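Local atomic coordinates of globin II, extracellular (Lumbricus terrestris, PDB entry 1X9F), a protein that probably carries oxygen, through a haem group, as one globin subunit of the giant extracellular haemoglobin (erythrocruorin) of the earthworm. Residues D103-V117 with W130-H144. Numbering follows the deposited sequence.
With HEM (protoporphyrin IX containing Fe), chain O.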
loop_
_atom_site.group_PDB
_atom_site.type_symbol
_atom_site.label_atom_id
_atom_site.label_comp_id
_atom_site.label_asym_id
_atom_site.label_seq_id
_atom_site.Cartn_x
_atom_site.Cartn_y
_atom_site.Cartn_z
ATOM N N ASP B 103 -5.480 60.880 -2.432
ATOM C CA ASP B 103 -6.322 59.797 -2.971
ATOM C C ASP B 103 -5.650 59.148 -4.170
ATOM O O ASP B 103 -5.711 57.929 -4.357
ATOM C CB ASP B 103 -7.686 60.319 -3.438
ATOM C CG ASP B 103 -8.465 61.038 -2.349
ATOM O OD1 ASP B 103 -8.255 60.759 -1.140
ATOM O OD2 ASP B 103 -9.338 61.905 -2.624
ATOM N N ASN B 104 -5.041 60.003 -4.982
ATOM C CA ASN B 104 -4.229 59.629 -6.119
ATOM C C ASN B 104 -3.347 58.410 -5.824
ATOM O O ASN B 104 -3.168 57.535 -6.684
ATOM C CB ASN B 104 -3.407 60.876 -6.450
ATOM C CG ASN B 104 -2.313 60.622 -7.434
ATOM O OD1 ASN B 104 -2.528 60.031 -8.492
ATOM N ND2 ASN B 104 -1.117 61.092 -7.106
ATOM N N TYR B 105 -2.827 58.344 -4.594
ATOM C CA TYR B 105 -1.963 57.236 -4.191
ATOM C C TYR B 105 -2.713 55.952 -3.858
ATOM O O TYR B 105 -2.355 54.889 -4.370
ATOM C CB TYR B 105 -1.072 57.617 -3.020
ATOM C CG TYR B 105 -0.016 58.644 -3.322
ATOM C CD1 TYR B 105 0.810 59.105 -2.305
ATOM C CD2 TYR B 105 0.164 59.162 -4.609
ATOM C CE1 TYR B 105 1.786 60.043 -2.544
ATOM C CE2 TYR B 105 1.143 60.111 -4.862
ATOM C CZ TYR B 105 1.949 60.547 -3.822
ATOM O OH TYR B 105 2.927 61.487 -4.040
ATOM N N PHE B 106 -3.731 56.035 -2.996
ATOM C CA PHE B 106 -4.592 54.874 -2.725
ATOM C C PHE B 106 -5.116 54.336 -4.032
ATOM O O PHE B 106 -5.341 53.137 -4.180
ATOM C CB PHE B 106 -5.783 55.233 -1.837
ATOM C CG PHE B 106 -5.416 55.461 -0.420
ATOM C CD1 PHE B 106 -5.228 56.748 0.048
ATOM C CD2 PHE B 106 -5.228 54.389 0.446
ATOM C CE1 PHE B 106 -4.878 56.974 1.361
ATOM C CE2 PHE B 106 -4.872 54.605 1.762
ATOM C CZ PHE B 106 -4.697 55.900 2.223
ATOM N N ASP B 107 -5.294 55.243 -4.985
ATOM C CA ASP B 107 -5.799 54.893 -6.293
ATOM C C ASP B 107 -4.813 54.040 -7.094
ATOM O O ASP B 107 -5.206 53.029 -7.678
ATOM C CB ASP B 107 -6.176 56.150 -7.069
ATOM C CG ASP B 107 -7.056 55.846 -8.256
ATOM O OD1 ASP B 107 -8.248 55.535 -8.044
ATOM O OD2 ASP B 107 -6.646 55.888 -9.436
ATOM N N ALA B 108 -3.544 54.443 -7.120
ATOM C CA ALA B 108 -2.513 53.666 -7.810
ATOM C C ALA B 108 -2.304 52.303 -7.152
ATOM O O ALA B 108 -2.133 51.289 -7.837
ATOM C CB ALA B 108 -1.213 54.438 -7.861
ATOM N N PHE B 109 -2.329 52.294 -5.823
ATOM C CA PHE B 109 -2.180 51.070 -5.063
ATOM C C PHE B 109 -3.246 50.069 -5.472
ATOM O O PHE B 109 -2.939 48.907 -5.752
ATOM C CB PHE B 109 -2.272 51.360 -3.568
ATOM C CG PHE B 109 -1.825 50.220 -2.708
ATOM C CD1 PHE B 109 -2.736 49.507 -1.946
ATOM C CD2 PHE B 109 -0.485 49.856 -2.662
ATOM C CE1 PHE B 109 -2.316 48.450 -1.147
ATOM C CE2 PHE B 109 -0.062 48.803 -1.872
ATOM C CZ PHE B 109 -0.976 48.097 -1.113
ATOM N N LYS B 110 -4.493 50.525 -5.524
ATOM C CA LYS B 110 -5.598 49.675 -5.927
ATOM C C LYS B 110 -5.377 49.087 -7.320
ATOM O O LYS B 110 -5.622 47.899 -7.538
ATOM C CB LYS B 110 -6.907 50.454 -5.886
ATOM C CG LYS B 110 -8.109 49.646 -6.335
ATOM C CD LYS B 110 -9.389 50.432 -6.196
ATOM C CE LYS B 110 -9.557 51.418 -7.346
ATOM N NZ LYS B 110 -10.996 51.781 -7.496
ATOM N N THR B 111 -4.920 49.921 -8.253
ATOM C CA THR B 111 -4.649 49.483 -9.620
ATOM C C THR B 111 -3.570 48.418 -9.610
ATOM O O THR B 111 -3.654 47.425 -10.332
ATOM C CB THR B 111 -4.199 50.685 -10.471
ATOM O OG1 THR B 111 -5.258 51.651 -10.518
ATOM C CG2 THR B 111 -4.022 50.295 -11.937
ATOM N N ALA B 112 -2.559 48.645 -8.778
ATOM C CA ALA B 112 -1.428 47.747 -8.663
ATOM C C ALA B 112 -1.854 46.388 -8.109
ATOM O O ALA B 112 -1.514 45.354 -8.691
ATOM C CB ALA B 112 -0.344 48.375 -7.801
ATOM N N ILE B 113 -2.596 46.392 -6.996
ATOM C CA ILE B 113 -3.146 45.152 -6.442
ATOM C C ILE B 113 -3.876 44.366 -7.524
ATOM O O ILE B 113 -3.603 43.179 -7.723
ATOM C CB ILE B 113 -4.116 45.421 -5.274
ATOM C CG1 ILE B 113 -3.380 45.976 -4.054
ATOM C CG2 ILE B 113 -4.851 44.137 -4.873
ATOM C CD1 ILE B 113 -4.334 46.499 -2.987
ATOM N N LEU B 114 -4.793 45.035 -8.224
ATOM C CA LEU B 114 -5.598 44.378 -9.247
ATOM C C LEU B 114 -4.747 43.829 -10.367
ATOM O O LEU B 114 -5.047 42.781 -10.933
ATOM C CB LEU B 114 -6.655 45.329 -9.801
ATOM C CG LEU B 114 -8.035 45.229 -9.151
ATOM C CD1 LEU B 114 -7.978 45.360 -7.631
ATOM C CD2 LEU B 114 -8.927 46.304 -9.728
ATOM N N HIS B 115 -3.659 44.524 -10.655
ATOM C CA HIS B 115 -2.790 44.173 -11.744
ATOM C C HIS B 115 -1.980 42.924 -11.439
ATOM O O HIS B 115 -1.901 42.000 -12.251
ATOM C CB HIS B 115 -1.857 45.337 -11.986
ATOM C CG HIS B 115 -0.858 45.077 -13.052
ATOM N ND1 HIS B 115 -1.215 44.930 -14.374
ATOM C CD2 HIS B 115 0.485 44.926 -13.001
ATOM C CE1 HIS B 115 -0.131 44.707 -15.095
ATOM N NE2 HIS B 115 0.913 44.702 -14.285
ATOM N N VAL B 116 -1.376 42.919 -10.258
ATOM C CA VAL B 116 -0.582 41.800 -9.808
ATOM C C VAL B 116 -1.480 40.576 -9.585
ATOM O O VAL B 116 -1.126 39.474 -10.002
ATOM C CB VAL B 116 0.246 42.176 -8.558
ATOM C CG1 VAL B 116 1.063 40.997 -8.077
ATOM C CG2 VAL B 116 1.170 43.355 -8.868
ATOM N N VAL B 117 -2.646 40.775 -8.971
ATOM C CA VAL B 117 -3.599 39.681 -8.775
ATOM C C VAL B 117 -4.057 39.085 -10.112
ATOM O O VAL B 117 -4.078 37.859 -10.263
ATOM C CB VAL B 117 -4.787 40.103 -7.869
ATOM C CG1 VAL B 117 -5.953 39.140 -7.999
ATOM C CG2 VAL B 117 -4.335 40.186 -6.415
ATOM N N TRP B 130 -12.999 42.806 -7.311
ATOM C CA TRP B 130 -11.808 43.288 -6.614
ATOM C C TRP B 130 -11.812 44.804 -6.476
ATOM O O TRP B 130 -11.615 45.328 -5.380
ATOM C CB TRP B 130 -10.532 42.833 -7.320
ATOM C CG TRP B 130 -10.088 41.471 -6.930
ATOM C CD1 TRP B 130 -10.528 40.288 -7.450
ATOM C CD2 TRP B 130 -9.112 41.136 -5.937
ATOM N NE1 TRP B 130 -9.887 39.235 -6.842
ATOM C CE2 TRP B 130 -9.009 39.725 -5.912
ATOM C CE3 TRP B 130 -8.306 41.884 -5.067
ATOM C CZ2 TRP B 130 -8.136 39.047 -5.050
ATOM C CZ3 TRP B 130 -7.439 41.211 -4.214
ATOM C CH2 TRP B 130 -7.363 39.806 -4.213
ATOM N N ASP B 131 -12.043 45.499 -7.585
ATOM C CA ASP B 131 -12.061 46.955 -7.586
ATOM C C ASP B 131 -13.003 47.496 -6.507
ATOM O O ASP B 131 -12.645 48.399 -5.741
ATOM C CB ASP B 131 -12.474 47.467 -8.965
ATOM C CG ASP B 131 -12.383 48.966 -9.077
ATOM O OD1 ASP B 131 -11.269 49.511 -8.925
ATOM O OD2 ASP B 131 -13.371 49.687 -9.317
ATOM N N ALA B 132 -14.197 46.915 -6.442
ATOM C CA ALA B 132 -15.218 47.339 -5.502
ATOM C C ALA B 132 -14.797 47.094 -4.056
ATOM O O ALA B 132 -14.996 47.947 -3.191
ATOM C CB ALA B 132 -16.518 46.620 -5.801
ATOM N N CYS B 133 -14.218 45.923 -3.801
ATOM C CA CYS B 133 -13.832 45.530 -2.453
ATOM C C CYS B 133 -12.560 46.221 -1.964
ATOM O O CYS B 133 -12.453 46.524 -0.777
ATOM C CB CYS B 133 -13.731 44.005 -2.350
ATOM S SG CYS B 133 -15.358 43.205 -2.290
ATOM N N ILE B 134 -11.605 46.482 -2.859
ATOM C CA ILE B 134 -10.424 47.266 -2.470
ATOM C C ILE B 134 -10.821 48.715 -2.143
ATOM O O ILE B 134 -10.309 49.303 -1.185
ATOM C CB ILE B 134 -9.290 47.205 -3.541
ATOM C CG1 ILE B 134 -8.812 45.760 -3.771
ATOM C CG2 ILE B 134 -8.106 48.086 -3.132
ATOM C CD1 ILE B 134 -8.349 45.019 -2.518
ATOM N N ASP B 135 -11.738 49.272 -2.935
ATOM C CA ASP B 135 -12.301 50.595 -2.664
ATOM C C ASP B 135 -12.890 50.667 -1.281
ATOM O O ASP B 135 -12.571 51.573 -0.507
ATOM C CB ASP B 135 -13.400 50.935 -3.669
ATOM C CG ASP B 135 -12.943 51.927 -4.710
ATOM O OD1 ASP B 135 -11.719 52.149 -4.842
ATOM O OD2 ASP B 135 -13.744 52.542 -5.445
ATOM N N HIS B 136 -13.761 49.706 -0.985
ATOM C CA HIS B 136 -14.405 49.632 0.311
ATOM C C HIS B 136 -13.383 49.619 1.436
ATOM O O HIS B 136 -13.596 50.234 2.480
ATOM C CB HIS B 136 -15.286 48.390 0.419
ATOM C CG HIS B 136 -16.020 48.310 1.715
ATOM N ND1 HIS B 136 -16.774 49.359 2.194
ATOM C CD2 HIS B 136 -16.104 47.331 2.644
ATOM C CE1 HIS B 136 -17.295 49.029 3.361
ATOM N NE2 HIS B 136 -16.910 47.800 3.654
ATOM N N ILE B 137 -12.279 48.914 1.219
ATOM C CA ILE B 137 -11.254 48.786 2.246
ATOM C C ILE B 137 -10.492 50.101 2.403
ATOM O O ILE B 137 -10.242 50.554 3.525
ATOM C CB ILE B 137 -10.327 47.580 1.937
ATOM C CG1 ILE B 137 -11.056 46.268 2.257
ATOM C CG2 ILE B 137 -9.022 47.672 2.728
ATOM C CD1 ILE B 137 -10.491 45.042 1.555
ATOM N N GLU B 138 -10.154 50.717 1.274
ATOM C CA GLU B 138 -9.440 51.987 1.279
ATOM C C GLU B 138 -10.269 53.151 1.839
ATOM O O GLU B 138 -9.711 54.043 2.480
ATOM C CB GLU B 138 -8.879 52.302 -0.113
ATOM C CG GLU B 138 -7.735 51.382 -0.530
ATOM C CD GLU B 138 -7.170 51.702 -1.904
ATOM O OE1 GLU B 138 -5.936 51.585 -2.072
ATOM O OE2 GLU B 138 -7.951 52.064 -2.813
ATOM N N ASP B 139 -11.585 53.141 1.620
ATOM C CA ASP B 139 -12.454 54.162 2.218
ATOM C C ASP B 139 -12.292 54.218 3.734
ATOM O O ASP B 139 -12.369 55.293 4.328
ATOM C CB ASP B 139 -13.932 53.924 1.875
ATOM C CG ASP B 139 -14.279 54.335 0.453
ATOM O OD1 ASP B 139 -13.540 55.145 -0.151
ATOM O OD2 ASP B 139 -15.289 53.900 -0.141
ATOM N N GLY B 140 -12.078 53.057 4.350
ATOM C CA GLY B 140 -11.896 52.968 5.794
ATOM C C GLY B 140 -10.515 53.380 6.282
ATOM O O GLY B 140 -10.348 53.690 7.461
ATOM N N ILE B 141 -9.523 53.377 5.394
ATOM C CA ILE B 141 -8.162 53.757 5.784
ATOM C C ILE B 141 -7.983 55.266 5.617
ATOM O O ILE B 141 -7.353 55.936 6.443
ATOM C CB ILE B 141 -7.106 52.961 4.965
ATOM C CG1 ILE B 141 -7.260 51.453 5.215
ATOM C CG2 ILE B 141 -5.682 53.419 5.312
ATOM C CD1 ILE B 141 -6.775 50.572 4.061
ATOM N N LYS B 142 -8.555 55.782 4.538
ATOM C CA LYS B 142 -8.575 57.204 4.278
ATOM C C LYS B 142 -9.460 57.894 5.306
ATOM O O LYS B 142 -9.097 58.938 5.851
ATOM C CB LYS B 142 -9.111 57.467 2.867
ATOM C CG LYS B 142 -8.224 56.861 1.782
ATOM C CD LYS B 142 -8.493 57.486 0.420
ATOM C CE LYS B 142 -9.829 57.032 -0.170
ATOM N NZ LYS B 142 -9.920 57.420 -1.610
ATOM N N GLY B 143 -10.615 57.283 5.584
ATOM C CA GLY B 143 -11.673 57.926 6.368
ATOM C C GLY B 143 -12.545 58.831 5.512
ATOM O O GLY B 143 -13.556 59.364 5.984
ATOM N N HIS B 144 -12.139 59.004 4.252
ATOM C CA HIS B 144 -12.843 59.853 3.294
ATOM C C HIS B 144 -13.897 59.036 2.556
ATOM O O HIS B 144 -13.843 57.790 2.528
ATOM C CB HIS B 144 -11.876 60.457 2.256
ATOM C CG HIS B 144 -10.911 61.468 2.806
ATOM N ND1 HIS B 144 -11.299 62.541 3.582
ATOM C CD2 HIS B 144 -9.571 61.589 2.646
ATOM C CE1 HIS B 144 -10.237 63.263 3.897
ATOM N NE2 HIS B 144 -9.176 62.707 3.341
HETATM C CHA HEM O . 2.332 51.608 6.949
HETATM C CHB HEM O . -1.573 49.074 5.471
HETATM C CHC HEM O . -2.004 51.973 1.555
HETATM C CHD HEM O . 1.762 54.665 3.166
HETATM C C1A HEM O . 1.305 50.561 6.840
HETATM C C2A HEM O . 1.256 49.534 7.779
HETATM C C3A HEM O . 0.099 48.731 7.379
HETATM C C4A HEM O . -0.384 49.487 6.205
HETATM C CMA HEM O . -0.448 47.474 8.007
HETATM C CAA HEM O . 2.206 49.249 8.914
HETATM C CBA HEM O . 1.776 49.850 10.237
HETATM C CGA HEM O . 2.896 49.550 11.205
HETATM O O1A HEM O . 2.987 48.400 11.693
HETATM O O2A HEM O . 3.701 50.466 11.476
HETATM C C1B HEM O . -2.034 49.671 4.221
HETATM C C2B HEM O . -3.088 49.107 3.536
HETATM C C3B HEM O . -3.188 49.936 2.468
HETATM C C4B HEM O . -2.228 50.920 2.543
HETATM C CMB HEM O . -3.915 47.894 3.877
HETATM C CAB HEM O . -4.118 49.700 1.543
HETATM C CBB HEM O . -5.088 49.397 0.704
HETATM C C1C HEM O . -0.931 52.970 1.641
HETATM C C2C HEM O . -0.757 53.883 0.620
HETATM C C3C HEM O . 0.297 54.642 1.071
HETATM C C4C HEM O . 0.681 54.127 2.311
HETATM C CMC HEM O . -1.576 53.986 -0.645
HETATM C CAC HEM O . 0.885 55.791 0.330
HETATM C CBC HEM O . 1.338 55.596 -0.917
HETATM C C1D HEM O . 2.269 54.049 4.412
HETATM C C2D HEM O . 3.401 54.541 5.057
HETATM C C3D HEM O . 3.605 53.703 6.129
HETATM C C4D HEM O . 2.501 52.730 6.017
HETATM C CMD HEM O . 4.228 55.743 4.664
HETATM C CAD HEM O . 4.675 53.780 7.189
HETATM C CBD HEM O . 6.019 53.318 6.652
HETATM C CGD HEM O . 6.992 53.379 7.802
HETATM O O1D HEM O . 6.810 52.647 8.799
HETATM O O2D HEM O . 7.948 54.173 7.719
HETATM N NA HEM O . 0.309 50.609 5.900
HETATM N NB HEM O . -1.480 50.776 3.661
HETATM N NC HEM O . -0.099 53.091 2.710
HETATM N ND HEM O . 1.698 52.943 4.955
HETATM FE FE HEM O . 0.065 51.900 4.349
#
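Segments 103-117 and 130-142 of the G and H helices of the globin fold run roughly antiparallel, their axes at 141°, and Lys110 meets Ile134 near the middle. The Lys110 side chain is a knob among Asp131, Ile134, Asp135 and Glu138. Its CG lies on Ile134 CG2. The chain then bends at chi3 (79°), which carries NZ to two carboxylates, 2.7 Å from Asp131 OD1 and 2.8 Å from Asp135 OD1. Both are hydrogen-bonded salt bridges and form a network. Both oxygens are met from above their carboxylate planes. With an alanine here, Asp131 and Asp135 would probably lose their shared positive partner, and a gap would open beside Ile134. Toward the haem, the Phe106 ring has haem CMC over one face. Lys142 CG lies over the opposite face, 3.5 Å from the centroid of the Phe106 ring, a CH-pi contact. Glu138 OE1 lies at the ring edge, in its plane, and Glu138 CG rests against haem CBB. At the far end Val117 CG1 sits over the six-membered ring of Trp130, a CH-pi contact, and Leu114 CD1 packs on Trp130 CB. Trp130 NE1 is hydrogen-bonded to Glu15 OE2. Two aspartates thus grip the Lys110 charge on the partly exposed side, while mainly apolar and aromatic groups fill the buried side next to the haem.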